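Local coordinates for nisin biosynthesis protein nisC (Lactococcus lactis subsp. lactis, PDB 2G0D) that catalyses the cyclisation steps of nisin biosynthesis, in which cysteine thiols are joined to dehydrated residues to form thioether rings, in a zinc-dependent alpha toroid, at residues I284-L289 and C334-R339; I307-M312 and T343-S348; A231-I236 and L293-D298. All coordinates share one frame; numbering follows the deposited sequence.

Contact 1. Residues I284-L289 and C334-R339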
loop_
_atom_site.group_PDB
_atom_site.type_symbol
_atom_site.label_atom_id
_atom_site.label_comp_id
_atom_site.label_asym_id
_atom_site.label_seq_id
_atom_site.Cartn_x
_atom_site.Cartn_y
_atom_site.Cartn_z
ATOM N N ILE A 284 -8.948 -4.565 -4.539
ATOM C CA ILE A 284 -9.096 -5.921 -5.083
ATOM C C ILE A 284 -8.827 -5.942 -6.599
ATOM O O ILE A 284 -8.259 -6.907 -7.101
ATOM C CB ILE A 284 -10.486 -6.525 -4.705
ATOM C CG1 ILE A 284 -10.537 -6.849 -3.201
ATOM C CG2 ILE A 284 -10.837 -7.752 -5.574
ATOM C CD1 ILE A 284 -11.944 -6.898 -2.631
ATOM N N SER A 285 -9.188 -4.875 -7.321
ATOM C CA SER A 285 -8.943 -4.830 -8.777
ATOM C C SER A 285 -7.457 -4.929 -9.109
ATOM O O SER A 285 -7.098 -5.401 -10.180
ATOM C CB SER A 285 -9.534 -3.574 -9.427
ATOM O OG SER A 285 -8.804 -2.378 -9.116
ATOM N N LEU A 286 -6.597 -4.467 -8.198
ATOM C CA LEU A 286 -5.134 -4.583 -8.376
ATOM C C LEU A 286 -4.679 -6.053 -8.402
ATOM O O LEU A 286 -3.856 -6.448 -9.224
ATOM C CB LEU A 286 -4.380 -3.775 -7.293
ATOM C CG LEU A 286 -4.535 -2.237 -7.356
ATOM C CD1 LEU A 286 -3.910 -1.519 -6.130
ATOM C CD2 LEU A 286 -3.928 -1.740 -8.621
ATOM N N LEU A 287 -5.228 -6.869 -7.512
ATOM C CA LEU A 287 -4.961 -8.315 -7.551
ATOM C C LEU A 287 -5.239 -8.903 -8.944
ATOM O O LEU A 287 -4.427 -9.646 -9.469
ATOM C CB LEU A 287 -5.803 -9.063 -6.494
ATOM C CG LEU A 287 -5.730 -10.601 -6.564
ATOM C CD1 LEU A 287 -4.319 -11.132 -6.203
ATOM C CD2 LEU A 287 -6.778 -11.233 -5.654
ATOM N N TYR A 288 -6.372 -8.556 -9.542
ATOM C CA TYR A 288 -6.772 -9.174 -10.792
ATOM C C TYR A 288 -5.886 -8.636 -11.929
ATOM O O TYR A 288 -5.516 -9.363 -12.862
ATOM C CB TYR A 288 -8.252 -8.897 -11.067
ATOM C CG TYR A 288 -9.231 -9.815 -10.334
ATOM C CD1 TYR A 288 -9.784 -10.928 -10.988
ATOM C CD2 TYR A 288 -9.607 -9.580 -9.002
ATOM C CE1 TYR A 288 -10.680 -11.795 -10.342
ATOM C CE2 TYR A 288 -10.522 -10.442 -8.345
ATOM C CZ TYR A 288 -11.057 -11.540 -9.036
ATOM O OH TYR A 288 -11.953 -12.405 -8.432
ATOM N N LEU A 289 -5.542 -7.360 -11.822
ATOM C CA LEU A 289 -4.735 -6.696 -12.809
ATOM C C LEU A 289 -3.359 -7.368 -12.808
ATOM O O LEU A 289 -2.915 -7.890 -13.835
ATOM C CB LEU A 289 -4.627 -5.192 -12.451
ATOM C CG LEU A 289 -3.690 -4.384 -13.341
ATOM C CD1 LEU A 289 -4.197 -4.511 -14.802
ATOM C CD2 LEU A 289 -3.576 -2.938 -12.910
ATOM N N CYS A 334 -6.930 4.235 -10.735
ATOM C CA CYS A 334 -7.314 4.440 -12.138
ATOM C C CYS A 334 -6.134 4.930 -12.970
ATOM O O CYS A 334 -5.975 4.552 -14.127
ATOM C CB CYS A 334 -8.433 5.471 -12.266
ATOM S SG CYS A 334 -9.992 5.000 -11.491
ATOM N N SER A 335 -5.326 5.801 -12.389
ATOM C CA SER A 335 -4.219 6.368 -13.116
ATOM C C SER A 335 -3.171 5.262 -13.397
ATOM O O SER A 335 -2.529 5.239 -14.467
ATOM C CB SER A 335 -3.633 7.522 -12.314
ATOM O OG SER A 335 -2.580 8.119 -13.022
ATOM N N LEU A 336 -3.016 4.354 -12.437
ATOM C CA LEU A 336 -2.161 3.194 -12.640
ATOM C C LEU A 336 -2.687 2.239 -13.723
ATOM O O LEU A 336 -1.920 1.841 -14.601
ATOM C CB LEU A 336 -1.848 2.439 -11.332
ATOM C CG LEU A 336 -1.072 1.205 -11.786
ATOM C CD1 LEU A 336 0.449 1.402 -11.780
ATOM C CD2 LEU A 336 -1.494 -0.046 -11.074
ATOM N N PHE A 337 -3.972 1.882 -13.674
ATOM C CA PHE A 337 -4.607 1.151 -14.794
ATOM C C PHE A 337 -4.335 1.763 -16.171
ATOM O O PHE A 337 -3.968 1.054 -17.114
ATOM C CB PHE A 337 -6.108 1.052 -14.600
ATOM C CG PHE A 337 -6.544 -0.128 -13.808
ATOM C CD1 PHE A 337 -6.295 -0.206 -12.431
ATOM C CD2 PHE A 337 -7.233 -1.176 -14.435
ATOM C CE1 PHE A 337 -6.719 -1.319 -11.699
ATOM C CE2 PHE A 337 -7.661 -2.277 -13.716
ATOM C CZ PHE A 337 -7.418 -2.352 -12.346
ATOM N N LYS A 338 -4.522 3.081 -16.288
ATOM C CA LYS A 338 -4.328 3.785 -17.560
ATOM C C LYS A 338 -2.871 3.699 -18.034
ATOM O O LYS A 338 -2.612 3.423 -19.194
ATOM C CB LYS A 338 -4.755 5.249 -17.422
ATOM C CG LYS A 338 -4.722 6.016 -18.727
ATOM C CD LYS A 338 -4.996 7.486 -18.533
ATOM C CE LYS A 338 -4.933 8.212 -19.869
ATOM N NZ LYS A 338 -6.098 7.862 -20.734
ATOM N N ARG A 339 -1.937 3.941 -17.112
ATOM C CA ARG A 339 -0.505 3.799 -17.346
ATOM C C ARG A 339 -0.117 2.396 -17.864
ATOM O O ARG A 339 0.702 2.292 -18.768
ATOM C CB ARG A 339 0.265 4.093 -16.042
ATOM C CG ARG A 339 1.788 4.284 -16.216
ATOM C CD ARG A 339 2.339 5.352 -15.233
ATOM N NE ARG A 339 1.842 4.998 -13.944
ATOM C CZ ARG A 339 0.882 5.627 -13.276
ATOM N NH1 ARG A 339 0.324 6.756 -13.704
ATOM N NH2 ARG A 339 0.499 5.094 -12.146
#
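Phe337 turns one ring face to Leu289, with Ser285 near its CE1-CZ side. Two helices of the alpha toroid pack together here, and both start shortly after zinc ligands: Cys278 precedes helix 281-294, while Cys324 and His325 precede helix 327-341. The side chain of Leu286 lies about 13 Å from the zinc ion.

The clearest ring contact is a CH-pi interaction: Leu289 CD2 stands 3.8 Å from the centroid of the Phe337 ring and only 13° off the ring normal, so a methyl group sits squarely over one face. Leu289 manages this because its CG is anti to the backbone N (chi1 175°), which carries the branch across the gap. Leu286 CD2 also reaches Phe337 CE1 at 4.2 Å, a looser touch.

The polar approach is of another kind. Ser285 OG lies 3.5 Å from Phe337 CE1, obliquely to the ring, and makes no hydrogen bond across the interface. Its hydroxyl is bonded instead to the carbonyl of Pro282, one turn back in its own helix, which lets a small serine occupy a buried place against an aromatic ring.

Purely aliphatic contacts lie beside the ring. Leu336 CD2 meets Leu286 CD2 at 3.8 Å and Leu289 CD2 at 4.0 Å, so the three leucines meet through single methyl groups.

The segment axes run nearly parallel, 15° apart, at a closest approach of 11.4 Å. The leucine and phenylalanine side chains fill this wide separation. With every touching residue buried and no hydrogen bond crossing, the two helices are held here by dispersion and hydrophobic burial.

Contact 2. Residues I307-M312 and T343-S348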
loop_
_atom_site.group_PDB
_atom_site.type_symbol
_atom_site.label_atom_id
_atom_site.label_comp_id
_atom_site.label_asym_id
_atom_site.label_seq_id
_atom_site.Cartn_x
_atom_site.Cartn_y
_atom_site.Cartn_z
ATOM N N ILE A 307 -14.189 -4.503 -12.508
ATOM C CA ILE A 307 -14.247 -4.326 -11.054
ATOM C C ILE A 307 -13.989 -2.862 -10.655
ATOM O O ILE A 307 -14.705 -2.306 -9.828
ATOM C CB ILE A 307 -13.198 -5.197 -10.313
ATOM C CG1 ILE A 307 -13.485 -6.698 -10.489
ATOM C CG2 ILE A 307 -13.176 -4.866 -8.791
ATOM C CD1 ILE A 307 -12.317 -7.580 -9.955
ATOM N N LEU A 308 -12.959 -2.245 -11.236
ATOM C CA LEU A 308 -12.609 -0.888 -10.842
ATOM C C LEU A 308 -13.682 0.068 -11.362
ATOM O O LEU A 308 -14.065 1.019 -10.688
ATOM C CB LEU A 308 -11.224 -0.483 -11.377
ATOM C CG LEU A 308 -10.772 0.959 -11.042
ATOM C CD1 LEU A 308 -10.820 1.223 -9.525
ATOM C CD2 LEU A 308 -9.389 1.260 -11.619
ATOM N N GLU A 309 -14.148 -0.203 -12.572
ATOM C CA GLU A 309 -15.113 0.663 -13.240
ATOM C C GLU A 309 -16.424 0.673 -12.453
ATOM O O GLU A 309 -17.026 1.729 -12.270
ATOM C CB GLU A 309 -15.312 0.215 -14.687
ATOM C CG GLU A 309 -15.904 1.257 -15.572
ATOM C CD GLU A 309 -16.018 0.820 -17.044
ATOM O OE1 GLU A 309 -15.829 -0.389 -17.371
ATOM O OE2 GLU A 309 -16.290 1.717 -17.873
ATOM N N SER A 310 -16.808 -0.497 -11.947
ATOM C CA SER A 310 -17.975 -0.649 -11.085
ATOM C C SER A 310 -17.852 0.207 -9.850
ATOM O O SER A 310 -18.819 0.841 -9.437
ATOM C CB SER A 310 -18.132 -2.104 -10.633
ATOM O OG SER A 310 -19.424 -2.314 -10.119
ATOM N N ALA A 311 -16.669 0.195 -9.251
ATOM C CA ALA A 311 -16.393 0.974 -8.043
ATOM C C ALA A 311 -16.345 2.474 -8.315
ATOM O O ALA A 311 -16.824 3.254 -7.516
ATOM C CB ALA A 311 -15.107 0.513 -7.406
ATOM N N MET A 312 -15.790 2.876 -9.450
ATOM C CA MET A 312 -15.785 4.286 -9.835
ATOM C C MET A 312 -17.210 4.809 -10.025
ATOM O O MET A 312 -17.569 5.859 -9.499
ATOM C CB MET A 312 -14.929 4.505 -11.087
ATOM C CG MET A 312 -13.415 4.218 -10.876
ATOM S SD MET A 312 -12.712 5.022 -9.403
ATOM C CE MET A 312 -13.035 6.760 -9.776
ATOM N N THR A 343 -5.812 2.179 -21.104
ATOM C CA THR A 343 -7.265 2.211 -21.136
ATOM C C THR A 343 -7.765 3.640 -20.973
ATOM O O THR A 343 -7.154 4.426 -20.266
ATOM C CB THR A 343 -7.883 1.302 -20.056
ATOM O OG1 THR A 343 -9.301 1.428 -20.103
ATOM C CG2 THR A 343 -7.400 1.689 -18.636
ATOM N N LYS A 344 -8.885 3.957 -21.622
ATOM C CA LYS A 344 -9.509 5.277 -21.546
ATOM C C LYS A 344 -10.740 5.250 -20.641
ATOM O O LYS A 344 -11.373 6.284 -20.413
ATOM C CB LYS A 344 -9.899 5.773 -22.954
ATOM C CG LYS A 344 -8.705 6.233 -23.803
ATOM C CD LYS A 344 -9.135 6.687 -25.208
ATOM C CE LYS A 344 -9.629 8.152 -25.222
ATOM N NZ LYS A 344 -9.955 8.673 -26.606
ATOM N N LYS A 345 -11.049 4.072 -20.104
ATOM C CA LYS A 345 -12.216 3.855 -19.217
ATOM C C LYS A 345 -12.378 4.796 -18.019
ATOM O O LYS A 345 -13.494 5.016 -17.551
ATOM C CB LYS A 345 -12.204 2.417 -18.691
ATOM C CG LYS A 345 -12.641 1.400 -19.722
ATOM C CD LYS A 345 -12.673 -0.009 -19.142
ATOM C CE LYS A 345 -12.750 -1.028 -20.275
ATOM N NZ LYS A 345 -11.670 -0.735 -21.292
ATOM N N PHE A 346 -11.279 5.333 -17.504
ATOM C CA PHE A 346 -11.334 6.086 -16.253
ATOM C C PHE A 346 -11.023 7.557 -16.485
ATOM O O PHE A 346 -10.762 8.330 -15.533
ATOM C CB PHE A 346 -10.387 5.442 -15.224
ATOM C CG PHE A 346 -10.561 3.945 -15.123
ATOM C CD1 PHE A 346 -11.730 3.404 -14.572
ATOM C CD2 PHE A 346 -9.605 3.085 -15.636
ATOM C CE1 PHE A 346 -11.930 2.030 -14.496
ATOM C CE2 PHE A 346 -9.794 1.686 -15.561
ATOM C CZ PHE A 346 -10.961 1.166 -15.002
ATOM N N ASP A 347 -11.022 7.923 -17.765
ATOM C CA ASP A 347 -10.627 9.253 -18.207
ATOM C C ASP A 347 -11.504 10.355 -17.652
ATOM O O ASP A 347 -11.000 11.390 -17.224
ATOM C CB ASP A 347 -10.567 9.316 -19.725
ATOM C CG ASP A 347 -9.276 8.740 -20.269
ATOM O OD1 ASP A 347 -8.397 8.315 -19.464
ATOM O OD2 ASP A 347 -9.149 8.690 -21.504
ATOM N N SER A 348 -12.805 10.108 -17.626
ATOM C CA SER A 348 -13.766 11.077 -17.127
ATOM C C SER A 348 -13.635 11.337 -15.634
ATOM O O SER A 348 -13.670 12.484 -15.198
ATOM C CB SER A 348 -15.179 10.623 -17.475
ATOM O OG SER A 348 -15.401 10.926 -18.837
#
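Phe346 pushes its ring against the flank of helix 298-314, where Leu308, Glu309 and Met312 receive it. Followed outward, its CB leads to CG with chi1 at -48°, anti to the carbonyl carbon, and this turns the ring toward the helix. CD1 comes first to Met312, whose CG is 4.1 Å away and whose flexible chain crosses the phenylalanine at about a right angle. CE1 lies 3.7 Å from Glu309 CA, which sits at the ring edge near its plane, so the aromatic rim abuts the helix backbone itself. At the tip, CZ is 3.7 Å from Leu308 CD2, and CE2 beside it is 4.0 Å from the same Leu308 methyl. That methyl lies over one face, offset toward the rim, in a CH-pi contact 3.9 Å from the centroid. Lys345 CB is above the opposite face, and the flat ring is thus sandwiched between two aliphatic groups.

Nearer the surface, Glu309 and Lys345 cross at about a right angle. Glu309 OE1 lies 3.6 Å from Lys345 CD, while the charged ends stay apart, with OE1 5.7 Å from Lys345 NZ. That amine has a long, weak ion pair with Glu305. The long chains suit a rim where methylenes pack inward. Thr343 OG1 accepts a bond from Lys345 N in an ST turn, which overlaps with a type I beta turn from Lys344 to Asp347, with Phe346 at the N-cap position.

The turn at 343-346 lies between helix 327-341 and helix 347-355 and rests on helix 298-314. Cys334 of helix 327-341 touches both Phe346 and Met312, and Phe337 of that helix packs on Leu308.

Contact 3. Residues A231-I236 and L293-D298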
loop_
_atom_site.group_PDB
_atom_site.type_symbol
_atom_site.label_atom_id
_atom_site.label_comp_id
_atom_site.label_asym_id
_atom_site.label_seq_id
_atom_site.Cartn_x
_atom_site.Cartn_y
_atom_site.Cartn_z
ATOM N N ALA A 231 0.344 -20.108 -4.857
ATOM C CA ALA A 231 -0.273 -19.241 -3.829
ATOM C C ALA A 231 -1.092 -18.124 -4.474
ATOM O O ALA A 231 -2.205 -17.813 -4.040
ATOM C CB ALA A 231 0.783 -18.663 -2.914
ATOM N N LEU A 232 -0.535 -17.533 -5.517
ATOM C CA LEU A 232 -1.200 -16.484 -6.284
ATOM C C LEU A 232 -2.496 -16.989 -6.937
ATOM O O LEU A 232 -3.541 -16.350 -6.821
ATOM C CB LEU A 232 -0.243 -15.964 -7.362
ATOM C CG LEU A 232 -0.740 -14.901 -8.341
ATOM C CD1 LEU A 232 -1.298 -13.686 -7.579
ATOM C CD2 LEU A 232 0.369 -14.498 -9.322
ATOM N N GLN A 233 -2.401 -18.130 -7.627
ATOM C CA GLN A 233 -3.555 -18.785 -8.242
ATOM C C GLN A 233 -4.683 -19.069 -7.243
ATOM O O GLN A 233 -5.842 -18.748 -7.505
ATOM C CB GLN A 233 -3.117 -20.081 -8.918
ATOM C CG GLN A 233 -3.961 -20.448 -10.103
ATOM C CD GLN A 233 -3.512 -19.754 -11.388
ATOM O OE1 GLN A 233 -4.309 -19.069 -12.044
ATOM N NE2 GLN A 233 -2.244 -19.948 -11.763
ATOM N N LYS A 234 -4.330 -19.668 -6.104
ATOM C CA LYS A 234 -5.280 -19.973 -5.029
ATOM C C LYS A 234 -5.984 -18.714 -4.511
ATOM O O LYS A 234 -7.201 -18.715 -4.312
ATOM C CB LYS A 234 -4.580 -20.685 -3.874
ATOM C CG LYS A 234 -5.478 -20.895 -2.662
ATOM C CD LYS A 234 -5.051 -22.084 -1.811
ATOM C CE LYS A 234 -6.018 -22.225 -0.645
ATOM N NZ LYS A 234 -5.517 -23.134 0.426
ATOM N N ILE A 235 -5.208 -17.652 -4.297
ATOM C CA ILE A 235 -5.748 -16.375 -3.846
ATOM C C ILE A 235 -6.794 -15.865 -4.844
ATOM O O ILE A 235 -7.886 -15.505 -4.445
ATOM C CB ILE A 235 -4.620 -15.336 -3.575
ATOM C CG1 ILE A 235 -3.840 -15.731 -2.310
ATOM C CG2 ILE A 235 -5.189 -13.896 -3.462
ATOM C CD1 ILE A 235 -2.595 -14.895 -2.055
ATOM N N ILE A 236 -6.474 -15.886 -6.134
ATOM C CA ILE A 236 -7.412 -15.389 -7.124
ATOM C C ILE A 236 -8.649 -16.282 -7.182
ATOM O O ILE A 236 -9.772 -15.788 -7.217
ATOM C CB ILE A 236 -6.766 -15.204 -8.514
ATOM C CG1 ILE A 236 -5.695 -14.111 -8.462
ATOM C CG2 ILE A 236 -7.827 -14.793 -9.550
ATOM C CD1 ILE A 236 -4.676 -14.212 -9.576
ATOM N N LEU A 293 -1.736 -9.937 -15.510
ATOM C CA LEU A 293 -0.502 -9.631 -16.237
ATOM C C LEU A 293 0.591 -10.648 -15.898
ATOM O O LEU A 293 1.279 -11.108 -16.808
ATOM C CB LEU A 293 -0.017 -8.193 -16.016
ATOM C CG LEU A 293 -0.993 -7.070 -16.435
ATOM C CD1 LEU A 293 -0.542 -5.697 -15.852
ATOM C CD2 LEU A 293 -1.211 -6.993 -17.948
ATOM N N ALA A 294 0.729 -11.016 -14.616
ATOM C CA ALA A 294 1.759 -11.996 -14.191
ATOM C C ALA A 294 1.535 -13.416 -14.723
ATOM O O ALA A 294 2.508 -14.111 -15.036
ATOM C CB ALA A 294 1.883 -12.040 -12.672
ATOM N N LEU A 295 0.268 -13.843 -14.766
ATOM C CA LEU A 295 -0.149 -15.189 -15.220
ATOM C C LEU A 295 -0.532 -15.224 -16.719
ATOM O O LEU A 295 -0.890 -16.279 -17.257
ATOM C CB LEU A 295 -1.325 -15.705 -14.342
ATOM C CG LEU A 295 -1.030 -15.867 -12.832
ATOM C CD1 LEU A 295 -2.273 -16.135 -11.997
ATOM C CD2 LEU A 295 -0.003 -17.002 -12.578
ATOM N N ASP A 296 -0.415 -14.082 -17.394
ATOM C CA ASP A 296 -0.820 -13.944 -18.795
ATOM C C ASP A 296 -2.263 -14.460 -19.019
ATOM O O ASP A 296 -2.537 -15.292 -19.881
ATOM C CB ASP A 296 0.200 -14.601 -19.748
ATOM C CG ASP A 296 -0.006 -14.193 -21.209
ATOM O OD1 ASP A 296 -0.583 -13.105 -21.453
ATOM O OD2 ASP A 296 0.418 -14.960 -22.113
ATOM N N ASN A 297 -3.178 -13.949 -18.198
ATOM C CA ASN A 297 -4.583 -14.318 -18.269
ATOM C C ASN A 297 -5.386 -13.078 -18.678
ATOM O O ASN A 297 -5.456 -12.114 -17.929
ATOM C CB ASN A 297 -5.029 -14.891 -16.924
ATOM C CG ASN A 297 -6.416 -15.465 -16.968
ATOM O OD1 ASN A 297 -7.353 -14.831 -17.447
ATOM N ND2 ASN A 297 -6.558 -16.694 -16.490
ATOM N N ASP A 298 -5.959 -13.095 -19.878
ATOM C CA ASP A 298 -6.658 -11.922 -20.419
ATOM C C ASP A 298 -7.947 -11.680 -19.666
ATOM O O ASP A 298 -8.369 -10.539 -19.520
ATOM C CB ASP A 298 -6.982 -12.075 -21.919
ATOM C CG ASP A 298 -5.776 -11.813 -22.831
ATOM O OD1 ASP A 298 -4.799 -11.180 -22.383
ATOM O OD2 ASP A 298 -5.817 -12.257 -24.016
#
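Leu295, where the chain passes from helix 281-294 toward helix 298-314, inserts its branched tip among Leu232, Gln233 and Ile236 of helix 226-242, a helix-to-turn contact within the alpha toroid of this LanC-like protein. Leu232 and Leu295 approach tip to tip, CD2 of Leu232 lying 4.0 Å from Leu295 CG. Ile236 comes up in the same manner one turn further on, its CD1 3.9 Å from Leu295 CD1. A leucine suits the position because its two methyls spread: CD1 touches Ile236 and the Gln233 amide, and CD2 touches Gln233 NE2 and Leu232.

Gln233 crosses Leu295 obliquely at the exposed rim. Bent at chi2 (84°), its chain brings OE1 to 3.6 Å from Leu295 CD1 and NE2 to 3.8 Å from Leu295 CD2, so the amide lies against the methyls by van der Waals contact. A glutamine is apt here, since its methylenes and amide can pack on an apolar neighbour at a margin facing solvent. Beside this group Ala294 CB approaches Leu232 CD2 more loosely, at 4.4 Å, its short side chain suiting the close presence of Ala216 on helix 208-221.

The turn that follows probably helps to place Leu295. Asp296 leaves helical geometry with positive phi (51°), an unusual backbone for a residue with a side chain, and turns the chain toward helix 298-314. Phe300 of that helix also touches Leu295, Gln233 and Ile236. Asn297 occupies the N-cap position, where its OD1 accepts a hydrogen bond from the backbone N of Phe300.

Helix 281-294 is the shared element: contact 3 joins helix 226-242 to its C-terminal end, and contact 1 joins its middle to helix 327-341, their centres about 14 Å apart. Contact 2 joins helix 298-314 to the turn after helix 327-341. Its centre is about 10 Å from that of contact 1, and the two are tied by a salt bridge of Lys338 NZ with Asp347 OD1 and by packing of Tyr288 on Ile307. Contacts 2 and 3 have centres about 21 Å apart, nearest atoms about 9 Å. Along the chain contact 3 closes before contact 2 opens, while contact 1 interleaves with both. The helices that follow the zinc ligands are thus packed together within the toroid.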